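Local coordinates for hypothetical protein PAE2307 (Pyrobaculum aerophilum, PDB 1WVQ) that probably acts as an adenosine-specific kinase and carries a stably phosphorylated histidine, at residues Ile29-Val32 with Glu33-Glu37; Leu73-Asp76 with Leu77-Ile81; Lys150-Glu153 with Glu154-Phe158. One frame throughout, in Å; residues are numbered along the deposited sequence.

Contact 1. Residues Ile29-Val32 with Glu33-Glu37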
loop_
_atom_site.group_PDB
_atom_site.type_symbol
_atom_site.label_atom_id
_atom_site.label_comp_id
_atom_site.label_asym_id
_atom_site.label_seq_id
_atom_site.Cartn_x
_atom_site.Cartn_y
_atom_site.Cartn_z
ATOM N N ILE A 29 -4.331 -21.969 3.807
ATOM C CA ILE A 29 -5.190 -22.041 4.978
ATOM C C ILE A 29 -5.120 -20.828 5.908
ATOM O O ILE A 29 -6.103 -20.495 6.567
ATOM C CB ILE A 29 -4.888 -23.348 5.763
ATOM C CG1 ILE A 29 -6.101 -23.756 6.593
ATOM C CG2 ILE A 29 -3.664 -23.168 6.635
ATOM C CD1 ILE A 29 -5.989 -25.162 7.172
ATOM N N LYS A 30 -3.973 -20.157 5.952
ATOM C CA LYS A 30 -3.830 -18.993 6.824
ATOM C C LYS A 30 -4.798 -17.869 6.437
ATOM O O LYS A 30 -5.033 -16.953 7.217
ATOM C CB LYS A 30 -2.384 -18.490 6.800
ATOM C CG LYS A 30 -2.053 -17.495 7.917
ATOM C CD LYS A 30 -0.542 -17.365 8.141
ATOM C CE LYS A 30 0.174 -16.627 7.013
ATOM N NZ LYS A 30 -0.055 -15.153 7.086
ATOM N N THR A 31 -5.364 -17.947 5.238
ATOM C CA THR A 31 -6.312 -16.939 4.773
ATOM C C THR A 31 -7.428 -16.661 5.784
ATOM O O THR A 31 -7.767 -15.502 6.048
ATOM C CB THR A 31 -6.976 -17.375 3.438
ATOM O OG1 THR A 31 -6.001 -17.363 2.392
ATOM C CG2 THR A 31 -8.119 -16.434 3.064
ATOM N N VAL A 32 -7.997 -17.718 6.352
ATOM C CA VAL A 32 -9.095 -17.537 7.292
ATOM C C VAL A 32 -8.709 -16.699 8.509
ATOM O O VAL A 32 -9.481 -15.843 8.934
ATOM C CB VAL A 32 -9.686 -18.901 7.741
ATOM C CG1 VAL A 32 -8.730 -19.620 8.658
ATOM C CG2 VAL A 32 -11.029 -18.687 8.423
ATOM N N GLU A 33 -7.521 -16.921 9.060
ATOM C CA GLU A 33 -7.092 -16.145 10.219
ATOM C C GLU A 33 -6.717 -14.718 9.832
ATOM O O GLU A 33 -7.044 -13.769 10.549
ATOM C CB GLU A 33 -5.916 -16.829 10.919
ATOM C CG GLU A 33 -6.304 -18.174 11.529
ATOM C CD GLU A 33 -5.381 -18.626 12.651
ATOM O OE1 GLU A 33 -4.680 -17.778 13.244
ATOM O OE2 GLU A 33 -5.386 -19.835 12.952
ATOM N N ASP A 34 -6.047 -14.550 8.699
ATOM C CA ASP A 34 -5.661 -13.210 8.285
ATOM C C ASP A 34 -6.871 -12.336 7.968
ATOM O O ASP A 34 -6.870 -11.140 8.264
ATOM C CB ASP A 34 -4.706 -13.268 7.088
ATOM C CG ASP A 34 -3.326 -13.806 7.464
ATOM O OD1 ASP A 34 -3.006 -13.880 8.674
ATOM O OD2 ASP A 34 -2.548 -14.138 6.545
ATOM N N LEU A 35 -7.909 -12.924 7.380
ATOM C CA LEU A 35 -9.114 -12.161 7.077
ATOM C C LEU A 35 -9.846 -11.818 8.377
ATOM O O LEU A 35 -10.383 -10.724 8.521
ATOM C CB LEU A 35 -10.028 -12.945 6.124
ATOM C CG LEU A 35 -9.555 -13.012 4.664
ATOM C CD1 LEU A 35 -10.530 -13.844 3.852
ATOM C CD2 LEU A 35 -9.453 -11.602 4.083
ATOM N N TYR A 36 -9.859 -12.747 9.327
ATOM C CA TYR A 36 -10.500 -12.487 10.610
ATOM C C TYR A 36 -9.838 -11.259 11.238
ATOM O O TYR A 36 -10.509 -10.351 11.723
ATOM C CB TYR A 36 -10.345 -13.703 11.539
ATOM C CG TYR A 36 -10.654 -13.410 12.996
ATOM C CD1 TYR A 36 -9.680 -12.888 13.845
ATOM C CD2 TYR A 36 -11.932 -13.607 13.509
ATOM C CE1 TYR A 36 -9.973 -12.564 15.169
ATOM C CE2 TYR A 36 -12.237 -13.289 14.829
ATOM C CZ TYR A 36 -11.257 -12.766 15.649
ATOM O OH TYR A 36 -11.571 -12.418 16.941
ATOM N N GLU A 37 -8.511 -11.239 11.215
ATOM C CA GLU A 37 -7.755 -10.138 11.797
ATOM C C GLU A 37 -7.977 -8.818 11.079
ATOM O O GLU A 37 -8.117 -7.775 11.716
ATOM C CB GLU A 37 -6.268 -10.496 11.826
ATOM C CG GLU A 37 -5.950 -11.578 12.852
ATOM C CD GLU A 37 -4.471 -11.852 12.988
ATOM O OE1 GLU A 37 -3.681 -10.893 12.935
ATOM O OE2 GLU A 37 -4.099 -13.028 13.167
#

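Contact 2. Residues Leu73-Asp76 with Leu77-Ile81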
loop_
_atom_site.group_PDB
_atom_site.type_symbol
_atom_site.label_atom_id
_atom_site.label_comp_id
_atom_site.label_asym_id
_atom_site.label_seq_id
_atom_site.Cartn_x
_atom_site.Cartn_y
_atom_site.Cartn_z
ATOM N N LEU A 73 -24.194 -17.664 7.065
ATOM C CA LEU A 73 -24.439 -17.108 5.743
ATOM C C LEU A 73 -23.169 -17.289 4.917
ATOM O O LEU A 73 -23.224 -17.679 3.755
ATOM C CB LEU A 73 -24.800 -15.622 5.848
ATOM C CG LEU A 73 -26.281 -15.337 6.126
ATOM C CD1 LEU A 73 -26.461 -13.898 6.545
ATOM C CD2 LEU A 73 -27.098 -15.644 4.877
ATOM N N ALA A 74 -22.019 -17.025 5.530
ATOM C CA ALA A 74 -20.743 -17.168 4.833
ATOM C C ALA A 74 -20.456 -18.627 4.474
ATOM O O ALA A 74 -20.053 -18.930 3.351
ATOM C CB ALA A 74 -19.611 -16.604 5.691
ATOM N N ILE A 75 -20.658 -19.527 5.433
ATOM C CA ILE A 75 -20.431 -20.945 5.202
ATOM C C ILE A 75 -21.352 -21.470 4.105
ATOM O O ILE A 75 -20.910 -22.172 3.189
ATOM C CB ILE A 75 -20.689 -21.770 6.475
ATOM C CG1 ILE A 75 -19.644 -21.429 7.541
ATOM C CG2 ILE A 75 -20.643 -23.260 6.143
ATOM C CD1 ILE A 75 -19.897 -22.098 8.889
ATOM N N ASP A 76 -22.635 -21.135 4.196
ATOM C CA ASP A 76 -23.581 -21.613 3.198
ATOM C C ASP A 76 -23.243 -21.152 1.788
ATOM O O ASP A 76 -23.359 -21.927 0.842
ATOM C CB ASP A 76 -25.011 -21.202 3.564
ATOM C CG ASP A 76 -25.520 -21.918 4.808
ATOM O OD1 ASP A 76 -24.943 -22.971 5.158
ATOM O OD2 ASP A 76 -26.498 -21.437 5.431
ATOM N N LEU A 77 -22.810 -19.904 1.633
ATOM C CA LEU A 77 -22.474 -19.431 0.303
ATOM C C LEU A 77 -21.241 -20.162 -0.231
ATOM O O LEU A 77 -21.157 -20.453 -1.425
ATOM C CB LEU A 77 -22.236 -17.915 0.298
ATOM C CG LEU A 77 -22.079 -17.312 -1.108
ATOM C CD1 LEU A 77 -23.325 -17.614 -1.937
ATOM C CD2 LEU A 77 -21.862 -15.810 -1.013
ATOM N N CYS A 78 -20.284 -20.452 0.649
ATOM C CA CYS A 78 -19.083 -21.175 0.232
ATOM C C CYS A 78 -19.463 -22.570 -0.255
ATOM O O CYS A 78 -18.917 -23.061 -1.241
ATOM C CB CYS A 78 -18.081 -21.290 1.387
ATOM S SG CYS A 78 -16.987 -19.855 1.564
ATOM N N LYS A 79 -20.402 -23.205 0.438
ATOM C CA LYS A 79 -20.854 -24.540 0.058
ATOM C C LYS A 79 -21.576 -24.530 -1.284
ATOM O O LYS A 79 -21.458 -25.478 -2.060
ATOM C CB LYS A 79 -21.775 -25.111 1.138
ATOM C CG LYS A 79 -21.051 -25.458 2.429
ATOM C CD LYS A 79 -22.009 -25.757 3.577
ATOM C CE LYS A 79 -22.802 -27.030 3.357
ATOM N NZ LYS A 79 -23.711 -27.307 4.511
ATOM N N LYS A 80 -22.321 -23.463 -1.562
ATOM C CA LYS A 80 -23.044 -23.366 -2.826
ATOM C C LYS A 80 -22.111 -23.048 -3.994
ATOM O O LYS A 80 -22.224 -23.642 -5.072
ATOM C CB LYS A 80 -24.139 -22.303 -2.735
ATOM C CG LYS A 80 -25.186 -22.589 -1.674
ATOM C CD LYS A 80 -26.368 -21.645 -1.803
ATOM C CE LYS A 80 -27.215 -21.645 -0.534
ATOM N NZ LYS A 80 -27.608 -23.017 -0.107
ATOM N N ILE A 81 -21.199 -22.101 -3.791
ATOM C CA ILE A 81 -20.253 -21.736 -4.840
ATOM C C ILE A 81 -19.353 -22.951 -5.070
ATOM O O ILE A 81 -19.063 -23.318 -6.212
ATOM C CB ILE A 81 -19.419 -20.496 -4.426
ATOM C CG1 ILE A 81 -20.325 -19.255 -4.402
ATOM C CG2 ILE A 81 -18.258 -20.291 -5.393
ATOM C CD1 ILE A 81 -19.628 -17.982 -3.916
#

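Contact 3. Residues Lys150-Glu153 with Glu154-Phe158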
loop_
_atom_site.group_PDB
_atom_site.type_symbol
_atom_site.label_atom_id
_atom_site.label_comp_id
_atom_site.label_asym_id
_atom_site.label_seq_id
_atom_site.Cartn_x
_atom_site.Cartn_y
_atom_site.Cartn_z
ATOM N N LYS A 150 -28.082 18.054 -12.298
ATOM C CA LYS A 150 -28.869 18.187 -11.079
ATOM C C LYS A 150 -28.708 16.917 -10.246
ATOM O O LYS A 150 -28.662 16.975 -9.013
ATOM C CB LYS A 150 -30.343 18.425 -11.423
ATOM C CG LYS A 150 -30.640 19.843 -11.889
ATOM C CD LYS A 150 -30.366 20.844 -10.776
ATOM C CE LYS A 150 -30.770 22.252 -11.180
ATOM N NZ LYS A 150 -32.197 22.316 -11.598
ATOM N N ASP A 151 -28.627 15.770 -10.922
ATOM C CA ASP A 151 -28.434 14.493 -10.236
ATOM C C ASP A 151 -27.073 14.533 -9.558
ATOM O O ASP A 151 -26.906 14.046 -8.444
ATOM C CB ASP A 151 -28.431 13.324 -11.221
ATOM C CG ASP A 151 -29.803 13.017 -11.769
ATOM O OD1 ASP A 151 -30.784 13.154 -11.011
ATOM O OD2 ASP A 151 -29.895 12.618 -12.947
ATOM N N ARG A 152 -26.097 15.106 -10.252
ATOM C CA ARG A 152 -24.753 15.206 -9.704
ATOM C C ARG A 152 -24.777 16.065 -8.446
ATOM O O ARG A 152 -24.207 15.699 -7.422
ATOM C CB ARG A 152 -23.803 15.812 -10.740
ATOM C CG ARG A 152 -22.393 16.065 -10.219
ATOM C CD ARG A 152 -21.451 16.402 -11.358
ATOM N NE ARG A 152 -20.104 16.726 -10.891
ATOM C CZ ARG A 152 -19.750 17.899 -10.372
ATOM N NH1 ARG A 152 -20.643 18.873 -10.246
ATOM N NH2 ARG A 152 -18.496 18.100 -9.983
ATOM N N GLU A 153 -25.453 17.206 -8.525
ATOM C CA GLU A 153 -25.550 18.101 -7.378
ATOM C C GLU A 153 -26.174 17.358 -6.207
ATOM O O GLU A 153 -25.775 17.533 -5.058
ATOM C CB GLU A 153 -26.394 19.330 -7.732
ATOM C CG GLU A 153 -25.814 20.142 -8.877
ATOM C CD GLU A 153 -26.639 21.370 -9.247
ATOM O OE1 GLU A 153 -27.826 21.449 -8.851
ATOM O OE2 GLU A 153 -26.096 22.253 -9.949
ATOM N N GLU A 154 -27.137 16.498 -6.505
ATOM C CA GLU A 154 -27.797 15.752 -5.456
ATOM C C GLU A 154 -26.920 14.692 -4.799
ATOM O O GLU A 154 -26.952 14.549 -3.582
ATOM C CB GLU A 154 -29.089 15.156 -5.996
ATOM C CG GLU A 154 -30.104 16.244 -6.337
ATOM C CD GLU A 154 -31.291 15.721 -7.102
ATOM O OE1 GLU A 154 -31.851 14.693 -6.678
ATOM O OE2 GLU A 154 -31.669 16.341 -8.127
ATOM N N ARG A 155 -26.130 13.955 -5.577
ATOM C CA ARG A 155 -25.267 12.952 -4.966
ATOM C C ARG A 155 -24.125 13.638 -4.221
ATOM O O ARG A 155 -23.583 13.083 -3.266
ATOM C CB ARG A 155 -24.717 11.959 -6.002
ATOM C CG ARG A 155 -23.863 12.538 -7.115
ATOM C CD ARG A 155 -23.236 11.396 -7.920
ATOM N NE ARG A 155 -22.622 11.838 -9.168
ATOM C CZ ARG A 155 -21.471 12.496 -9.265
ATOM N NH1 ARG A 155 -20.772 12.804 -8.179
ATOM N NH2 ARG A 155 -21.022 12.858 -10.457
ATOM N N LYS A 156 -23.763 14.845 -4.643
ATOM C CA LYS A 156 -22.708 15.576 -3.950
ATOM C C LYS A 156 -23.245 15.983 -2.583
ATOM O O LYS A 156 -22.540 15.903 -1.580
ATOM C CB LYS A 156 -22.285 16.817 -4.742
ATOM C CG LYS A 156 -21.337 16.517 -5.897
ATOM C CD LYS A 156 -21.087 17.755 -6.757
ATOM C CE LYS A 156 -20.596 18.935 -5.938
ATOM N NZ LYS A 156 -20.629 20.168 -6.775
ATOM N N LYS A 157 -24.511 16.391 -2.552
ATOM C CA LYS A 157 -25.162 16.804 -1.313
ATOM C C LYS A 157 -25.293 15.621 -0.361
ATOM O O LYS A 157 -25.119 15.770 0.847
ATOM C CB LYS A 157 -26.548 17.379 -1.619
ATOM C CG LYS A 157 -27.241 18.009 -0.427
ATOM C CD LYS A 157 -28.593 18.567 -0.840
ATOM C CE LYS A 157 -29.138 19.538 0.191
ATOM N NZ LYS A 157 -30.512 19.973 -0.167
ATOM N N PHE A 158 -25.611 14.451 -0.910
ATOM C CA PHE A 158 -25.746 13.241 -0.108
ATOM C C PHE A 158 -24.438 12.947 0.625
ATOM O O PHE A 158 -24.432 12.674 1.821
ATOM C CB PHE A 158 -26.110 12.048 -1.004
ATOM C CG PHE A 158 -26.051 10.715 -0.303
ATOM C CD1 PHE A 158 -27.011 10.366 0.644
ATOM C CD2 PHE A 158 -25.023 9.813 -0.581
ATOM C CE1 PHE A 158 -26.952 9.138 1.306
ATOM C CE2 PHE A 158 -24.953 8.587 0.073
ATOM C CZ PHE A 158 -25.919 8.248 1.019
HETATM O O HOH W 1 -30.895 12.471 -8.293
HETATM O O HOH W 2 -18.058 20.359 -8.028
#

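Contact 1. Residues Ile29-Val32 with Glu33-Glu37
Lys30 O receives the N-H of Asp34 almost in line with its carbonyl bond, at 3.0 Å from Asp34 N, and Thr31 O and Val32 O take Leu35 N and Tyr36 N in the same i to i+4 pattern. The same pair, Lys30 and Asp34, is joined again by its side chains. Lys30 NZ reaches Asp34 OD2 at 2.7 Å in a salt bridge that uses the syn lone pair of the carboxylate. The lysine gets there by bending: CG starts anti to the backbone N (chi1 -166°), and the chain then bends at chi3 and chi4, which brings NZ to OD2. This is an i to i+4 ion pair at the N-terminal end of helix 31-40. Lys30 NZ also pairs with Glu108, and Asp34 OD1 with Lys166 of the second subunit, so the bridge is part of a charged subunit interface. On another side of the turn, Thr31 and Leu35 head the same way, with Thr31 CG2 3.6 Å from Leu35 CD1. Thr31 OG1 turns back to Phe28 O. Val32 CG1 lies 4.0 Å from Glu33 CG, and the Glu33 carboxylate forms a salt bridge with Arg160 of the second subunit.

Contact 2. Residues Leu73-Asp76 with Leu77-Ile81
Ile75 and Lys79 run alongside each other, one turn apart on helix 68-81, an amphipathic helix packed against the sheets. Their contact is aliphatic. Ile75 CG2 meets Lys79 CD at 3.8 Å. The ethyl branch of Ile75 leaves from the other arm of CB, with CG1 beside the backbone N. In Lys79, CG also starts beside the backbone N and the chain then extends, which sets CD next to the isoleucine methyl. The bend at chi3 (67°) redirects CE and the ammonium beyond that contact. Both residues also pack on Val146 of the second subunit.

Asp76 occupies the next position round the exposed side. Its OD1 is 4.6 Å from Lys79 NZ, too far for a salt bridge. The opposite charges would probably still attract each other weakly. Lys80 runs close to the backbone instead, with its CG resting on the carbonyl oxygen of Asp76.

Leu77 and Cys78 turn to the buried side. Leu77 packs on Val88 and Tyr90 of strand 87-92 and on Ile11 and Val13 of strand 7-13. The helix thus lies between strands of the two sheets. Cys78 and Ala74 share Ala51 of strand 47-53 as a neighbour.

Four successive i to i+4 backbone bonds run through these residues. The one from Lys79 N to Ile75 O measures 3.0 Å. Ala74 O accepts Cys78 N and also has the cysteine sulphur close by, with Cys78 SG 3.7 Å from that oxygen.

Contact 3. Residues Lys150-Glu153 with Glu154-Phe158
Arg152 lies between Arg155 and Lys156. Its chain, with CG anti to the backbone N (chi1 175°), runs extended, which leaves CG beside Arg155 NH2 and carries the guanidinium on to Lys156 CD. Arg155 CG sits between the backbone N and the carbonyl carbon (chi1 61°), which swings the guanidinium back over the stem of Arg152. Arg152 CG lies over one face of that group, 3.5 Å from Arg155 NH2. The two guanidinium planes are nearly perpendicular, 84° apart. Lys156 lays its CD over one face of the Arg152 guanidinium, with Lys156 CD 3.7 Å from Arg152 NH1. A water accepts from both Arg152 NH2 and Lys156 NZ, and probably eases the closeness of the charges.

Glu64 of the fifth subunit forms salt bridges with Arg152 NE and Arg155 NH2. An alanine in place of Arg152 would probably cost Glu64 one of its cationic partners and bare the Arg155 guanidinium face that CG covers.

Asp151 and Glu154 share a second water, which donates to Asp151 OD1 at 2.8 Å and to Glu154 OE1 at 2.9 Å. Asp151 OD2 accepts from Thr148 N.

These residues belong to helix 149-162, which follows strand 145-146 and stands away from the chain's own sheets. Arg155 packs on His63 in strand 60-65 of the fifth subunit, and Lys156 on Glu33 in its helix 31-40.

How the contacts relate
The three contacts come in series along the chain, each within one helix: 31-40, 68-81 and 149-162. Contacts 1 and 2 are neighbours in the fold. Their centres lie about 17 Å apart, and residues of both helices touch strands 47-53 and 60-65 of the five-stranded sheet. Contact 3 is remote, with its centre about 39 Å from that of contact 1 and about 37 Å from that of contact 2, on the opposite side of the chain's centre. Its helix reaches out to other chains of the six-chain assembly. Contact 1 receives the equivalent C-terminal region of the second subunit, so the distant contacts are linked through assembly, consistent with C-terminal helices reaching across to neighbouring subunits.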